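Local structure of carboxynorspermidine decarboxylase (Campylobacter jejuni subsp. jejuni 81116, 3N29) at residues L204-L216 and F235-D247. The protein probably catalyses the pyridoxal-5'-phosphate-dependent decarboxylation of carboxynorspermidine to norspermidine, the polyamine bound in this crystal. Residues are numbered along the deposited sequence; the frame is centred on the assembly and turned at random.
Sequences LCEESADALEAVL and FGGGHHITKKGYD. With PLP (pyridoxal-5'-phosphate), chain C; NSD (N-(3-aminopropyl)propane-1,3-diamine), chain D.
Phe235 starts the walk: Leu216 lays its CD2 methyl over one face of the ring, 3.7 Å from CZ, while Leu212 CD2 comes obliquely beside ring CD2. Phe258 of helix 248-262 meets the same ring edge-to-face. Past two more glycines, Gly238 N gives a nearly straight hydrogen bond to the phosphate oxygen O2P of pyridoxal-5'-phosphate, 2.8 Å long, and its CA sits 3.3 Å from Leu204 O in a CA-H...O contact. Gly238 O receives the amide of Glu207 at 2.8 Å, and His240 N returns a bond to Glu207 O, N-H...O angle 165°, closing a single beta bridge between Glu207 and His239. With CG set beside its own backbone N (chi1 -43°), the His239 ring folds back so that NE2 donates to Phe235 O, while Leu204 CD1 packs 3.6 Å from ND1. That ND1 also shares a water with Tyr246 OH and, weakly, Ser208 O. His240 is sandwiched, Lys243 CB over one face and Glu206 CA and CG over the other. After type I (His240 to Lys243) and type II (Lys243 to Tyr246) turns, Tyr246 presents its ring edge to Glu207 O, CE1 3.4 Å away, and Ala209 CB rests 3.3 Å from Asp247 O. A second water, over one face of the Tyr246 ring, accepts from the amides of Ala209 and Asp247. Ser208 OG accepts from Ala211 N and Asp247 OD1 from Lys250 N, N-capping helices 209-223 and 248-262. Two neighbouring beta-to-alpha loops of a beta/alpha-barrel thus interlock at the active site, the glycine-rich one helping to hold the cofactor phosphate, the other bringing Cys205 against norspermidine.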
loop_
_atom_site.group_PDB
_atom_site.type_symbol
_atom_site.label_atom_id
_atom_site.label_comp_id
_atom_site.label_asym_id
_atom_site.label_seq_id
_atom_site.Cartn_x
_atom_site.Cartn_y
_atom_site.Cartn_z
ATOM N N LEU A 204 14.892 3.454 -17.011
ATOM C CA LEU A 204 14.446 2.132 -17.420
ATOM C C LEU A 204 13.637 1.408 -16.344
ATOM O O LEU A 204 13.869 1.603 -15.127
ATOM C CB LEU A 204 15.643 1.234 -17.809
ATOM C CG LEU A 204 16.534 1.739 -18.968
ATOM C CD1 LEU A 204 17.749 0.836 -19.134
ATOM C CD2 LEU A 204 15.737 1.823 -20.271
ATOM N N CYS A 205 12.828 0.466 -16.823
ATOM C CA CYS A 205 12.094 -0.413 -15.949
ATOM C C CYS A 205 11.940 -1.805 -16.573
ATOM O O CYS A 205 11.344 -1.966 -17.653
ATOM C CB CYS A 205 10.758 0.227 -15.533
ATOM S SG CYS A 205 9.959 -0.981 -14.386
ATOM N N GLU A 206 12.549 -2.811 -15.936
ATOM C CA GLU A 206 12.549 -4.219 -16.407
ATOM C C GLU A 206 12.995 -4.313 -17.865
ATOM O O GLU A 206 12.366 -4.983 -18.677
ATOM C CB GLU A 206 11.187 -4.915 -16.231
ATOM C CG GLU A 206 10.717 -4.953 -14.758
ATOM C CD GLU A 206 9.472 -5.753 -14.588
ATOM O OE1 GLU A 206 9.500 -6.705 -13.777
ATOM O OE2 GLU A 206 8.480 -5.474 -15.331
ATOM N N GLU A 207 14.098 -3.632 -18.182
ATOM C CA GLU A 207 14.511 -3.527 -19.557
ATOM C C GLU A 207 15.853 -4.214 -19.855
ATOM O O GLU A 207 16.600 -4.621 -18.942
ATOM C CB GLU A 207 14.523 -2.034 -19.975
ATOM C CG GLU A 207 13.179 -1.557 -20.674
ATOM C CD GLU A 207 12.840 -2.352 -22.012
ATOM O OE1 GLU A 207 13.681 -3.178 -22.532
ATOM O OE2 GLU A 207 11.694 -2.174 -22.551
ATOM N N SER A 208 16.128 -4.255 -21.165
ATOM C CA SER A 208 17.247 -4.941 -21.794
ATOM C C SER A 208 18.497 -4.083 -21.966
ATOM O O SER A 208 18.473 -2.877 -21.809
ATOM C CB SER A 208 16.830 -5.295 -23.233
ATOM O OG SER A 208 16.582 -4.054 -23.936
ATOM N N ALA A 209 19.583 -4.749 -22.365
ATOM C CA ALA A 209 20.848 -4.073 -22.614
ATOM C C ALA A 209 20.695 -3.172 -23.863
ATOM O O ALA A 209 21.244 -2.063 -23.904
ATOM C CB ALA A 209 21.994 -5.124 -22.806
ATOM N N ASP A 210 19.933 -3.651 -24.858
ATOM C CA ASP A 210 19.549 -2.812 -26.039
ATOM C C ASP A 210 18.831 -1.536 -25.651
ATOM O O ASP A 210 19.054 -0.496 -26.279
ATOM C CB ASP A 210 18.695 -3.600 -27.087
ATOM C CG ASP A 210 19.444 -4.752 -27.754
ATOM O OD1 ASP A 210 20.697 -4.871 -27.627
ATOM O OD2 ASP A 210 18.773 -5.584 -28.426
ATOM N N ALA A 211 17.941 -1.559 -24.632
ATOM C CA ALA A 211 17.277 -0.343 -24.200
ATOM C C ALA A 211 18.253 0.627 -23.502
ATOM O O ALA A 211 18.198 1.807 -23.710
ATOM C CB ALA A 211 16.036 -0.658 -23.231
ATOM N N LEU A 212 19.158 0.125 -22.671
ATOM C CA LEU A 212 20.226 1.013 -22.105
ATOM C C LEU A 212 21.092 1.645 -23.240
ATOM O O LEU A 212 21.396 2.826 -23.187
ATOM C CB LEU A 212 21.104 0.274 -21.094
ATOM C CG LEU A 212 22.390 0.981 -20.657
ATOM C CD1 LEU A 212 21.978 2.307 -19.979
ATOM C CD2 LEU A 212 23.224 0.144 -19.800
ATOM N N GLU A 213 21.502 0.830 -24.218
ATOM C CA GLU A 213 22.170 1.364 -25.435
ATOM C C GLU A 213 21.398 2.573 -26.070
ATOM O O GLU A 213 21.979 3.649 -26.230
ATOM C CB GLU A 213 22.444 0.254 -26.445
ATOM C CG GLU A 213 22.992 0.753 -27.740
ATOM C CD GLU A 213 23.546 -0.304 -28.616
ATOM O OE1 GLU A 213 22.780 -1.188 -29.074
ATOM O OE2 GLU A 213 24.784 -0.223 -28.864
ATOM N N ALA A 214 20.090 2.421 -26.312
ATOM C CA ALA A 214 19.243 3.515 -26.858
ATOM C C ALA A 214 19.246 4.728 -25.938
ATOM O O ALA A 214 19.378 5.841 -26.423
ATOM C CB ALA A 214 17.819 3.058 -27.087
ATOM N N VAL A 215 19.170 4.527 -24.629
ATOM C CA VAL A 215 19.222 5.666 -23.662
ATOM C C VAL A 215 20.602 6.337 -23.650
ATOM O O VAL A 215 20.702 7.575 -23.660
ATOM C CB VAL A 215 18.774 5.308 -22.182
ATOM C CG1 VAL A 215 18.951 6.532 -21.272
ATOM C CG2 VAL A 215 17.277 4.893 -22.134
ATOM N N LEU A 216 21.670 5.538 -23.715
ATOM C CA LEU A 216 23.039 6.114 -23.705
ATOM C C LEU A 216 23.256 6.945 -24.916
ATOM O O LEU A 216 23.873 8.018 -24.853
ATOM C CB LEU A 216 24.132 5.031 -23.646
ATOM C CG LEU A 216 24.293 4.475 -22.234
ATOM C CD1 LEU A 216 25.211 3.227 -22.271
ATOM C CD2 LEU A 216 24.856 5.472 -21.259
ATOM N N PHE A 235 24.222 5.030 -14.166
ATOM C CA PHE A 235 23.256 4.694 -15.231
ATOM C C PHE A 235 21.925 4.200 -14.618
ATOM O O PHE A 235 21.078 3.615 -15.303
ATOM C CB PHE A 235 23.765 3.496 -16.010
ATOM C CG PHE A 235 24.970 3.766 -16.883
ATOM C CD1 PHE A 235 25.522 5.035 -16.989
ATOM C CD2 PHE A 235 25.464 2.733 -17.659
ATOM C CE1 PHE A 235 26.604 5.257 -17.807
ATOM C CE2 PHE A 235 26.553 2.957 -18.501
ATOM C CZ PHE A 235 27.104 4.229 -18.567
ATOM N N GLY A 236 21.804 4.371 -13.331
ATOM C CA GLY A 236 20.550 4.052 -12.615
ATOM C C GLY A 236 20.180 2.573 -12.671
ATOM O O GLY A 236 21.053 1.685 -12.783
ATOM N N GLY A 237 18.891 2.300 -12.493
ATOM C CA GLY A 237 18.454 0.940 -12.384
ATOM C C GLY A 237 17.584 0.582 -13.560
ATOM O O GLY A 237 17.621 1.242 -14.599
ATOM N N GLY A 238 16.745 -0.440 -13.379
ATOM C CA GLY A 238 15.901 -0.927 -14.438
ATOM C C GLY A 238 16.472 -1.929 -15.408
ATOM O O GLY A 238 15.808 -2.288 -16.368
ATOM N N HIS A 239 17.709 -2.340 -15.165
ATOM C CA HIS A 239 18.452 -3.291 -16.015
ATOM C C HIS A 239 18.068 -4.659 -15.459
ATOM O O HIS A 239 18.380 -4.980 -14.315
ATOM C CB HIS A 239 19.964 -3.055 -15.876
ATOM C CG HIS A 239 20.329 -1.596 -15.892
ATOM N ND1 HIS A 239 20.099 -0.806 -16.981
ATOM C CD2 HIS A 239 20.745 -0.757 -14.909
ATOM C CE1 HIS A 239 20.404 0.454 -16.702
ATOM N NE2 HIS A 239 20.815 0.509 -15.450
ATOM N N HIS A 240 17.414 -5.461 -16.273
ATOM C CA HIS A 240 16.838 -6.733 -15.821
ATOM C C HIS A 240 17.937 -7.778 -16.024
ATOM O O HIS A 240 17.748 -8.786 -16.721
ATOM C CB HIS A 240 15.653 -7.052 -16.763
ATOM C CG HIS A 240 14.492 -7.714 -16.105
ATOM N ND1 HIS A 240 14.481 -8.075 -14.780
ATOM C CD2 HIS A 240 13.251 -8.008 -16.581
ATOM C CE1 HIS A 240 13.311 -8.601 -14.473
ATOM N NE2 HIS A 240 12.540 -8.568 -15.540
ATOM N N ILE A 241 19.064 -7.533 -15.400
ATOM C CA ILE A 241 20.298 -8.264 -15.636
ATOM C C ILE A 241 20.196 -9.743 -15.326
ATOM O O ILE A 241 20.869 -10.592 -15.968
ATOM C CB ILE A 241 21.440 -7.621 -14.807
ATOM C CG1 ILE A 241 21.735 -6.210 -15.326
ATOM C CG2 ILE A 241 22.774 -8.472 -14.918
ATOM C CD1 ILE A 241 22.605 -5.359 -14.417
ATOM N N THR A 242 19.384 -10.077 -14.341
ATOM C CA THR A 242 19.317 -11.438 -13.869
ATOM C C THR A 242 18.110 -12.207 -14.456
ATOM O O THR A 242 17.912 -13.375 -14.150
ATOM C CB THR A 242 19.228 -11.487 -12.344
ATOM O OG1 THR A 242 18.086 -10.728 -11.910
ATOM C CG2 THR A 242 20.493 -10.936 -11.737
ATOM N N LYS A 243 17.371 -11.591 -15.347
ATOM C CA LYS A 243 16.309 -12.298 -16.049
ATOM C C LYS A 243 16.915 -13.136 -17.160
ATOM O O LYS A 243 17.887 -12.734 -17.844
ATOM C CB LYS A 243 15.301 -11.338 -16.651
ATOM C CG LYS A 243 14.124 -12.028 -17.397
ATOM C CD LYS A 243 12.899 -11.149 -17.462
ATOM C CE LYS A 243 11.891 -11.570 -18.598
ATOM N NZ LYS A 243 11.641 -13.042 -18.576
ATOM N N LYS A 244 16.353 -14.310 -17.333
ATOM C CA LYS A 244 16.872 -15.237 -18.329
ATOM C C LYS A 244 16.761 -14.562 -19.691
ATOM O O LYS A 244 15.757 -13.929 -20.008
ATOM C CB LYS A 244 16.124 -16.600 -18.251
ATOM C CG LYS A 244 14.614 -16.543 -18.498
ATOM C CD LYS A 244 13.928 -17.985 -18.518
ATOM C CE LYS A 244 12.341 -17.923 -18.501
ATOM N NZ LYS A 244 11.785 -17.157 -17.328
ATOM N N GLY A 245 17.815 -14.653 -20.482
ATOM C CA GLY A 245 17.812 -14.006 -21.790
ATOM C C GLY A 245 18.488 -12.630 -21.840
ATOM O O GLY A 245 18.829 -12.139 -22.923
ATOM N N TYR A 246 18.730 -11.992 -20.704
ATOM C CA TYR A 246 19.378 -10.678 -20.752
ATOM C C TYR A 246 20.764 -10.791 -21.412
ATOM O O TYR A 246 21.519 -11.797 -21.187
ATOM C CB TYR A 246 19.499 -10.087 -19.346
ATOM C CG TYR A 246 19.985 -8.648 -19.305
ATOM C CD1 TYR A 246 19.089 -7.565 -19.222
ATOM C CD2 TYR A 246 21.350 -8.377 -19.330
ATOM C CE1 TYR A 246 19.568 -6.234 -19.188
ATOM C CE2 TYR A 246 21.835 -7.087 -19.259
ATOM C CZ TYR A 246 20.935 -6.004 -19.241
ATOM O OH TYR A 246 21.423 -4.729 -19.172
ATOM N N ASP A 247 21.118 -9.769 -22.175
ATOM C CA ASP A 247 22.403 -9.746 -22.927
ATOM C C ASP A 247 23.463 -9.102 -22.031
ATOM O O ASP A 247 23.758 -7.894 -22.147
ATOM C CB ASP A 247 22.229 -8.918 -24.201
ATOM C CG ASP A 247 23.403 -9.024 -25.127
ATOM O OD1 ASP A 247 24.432 -9.580 -24.708
ATOM O OD2 ASP A 247 23.274 -8.558 -26.284
HETATM N N1 PLP C . 17.800 4.140 -9.140
HETATM C C2 PLP C . 16.760 5.021 -9.040
HETATM C C2A PLP C . 17.031 6.504 -8.991
HETATM C C3 PLP C . 15.435 4.495 -8.935
HETATM O O3 PLP C . 14.356 5.372 -8.816
HETATM C C4 PLP C . 15.209 3.105 -8.951
HETATM C C4A PLP C . 13.793 2.568 -8.795
HETATM C C5 PLP C . 16.295 2.229 -9.111
HETATM C C6 PLP C . 17.586 2.791 -9.201
HETATM C C5A PLP C . 16.114 0.729 -9.148
HETATM O O4P PLP C . 15.190 0.340 -10.133
HETATM P P PLP C . 14.886 -1.174 -10.447
HETATM O O1P PLP C . 14.491 -1.816 -9.130
HETATM O O2P PLP C . 16.191 -1.815 -10.978
HETATM O O3P PLP C . 13.882 -1.229 -11.507
HETATM C C1 NSD D . 10.848 -1.402 -10.692
HETATM N N1 NSD D . 11.345 -2.408 -11.586
HETATM C C2 NSD D . 10.153 -0.286 -11.397
HETATM N N2 NSD D . 9.216 1.107 -9.696
HETATM C C3 NSD D . 10.097 0.968 -10.599
HETATM N N3 NSD D . 6.480 -1.208 -7.176
HETATM C C4 NSD D . 8.317 0.271 -9.384
HETATM C C5 NSD D . 7.415 0.688 -8.256
HETATM C C6 NSD D . 6.205 -0.207 -8.154
HETATM O O HOH W 1 19.775 -2.637 -19.220
HETATM O O HOH W 2 19.320 -7.695 -22.771
#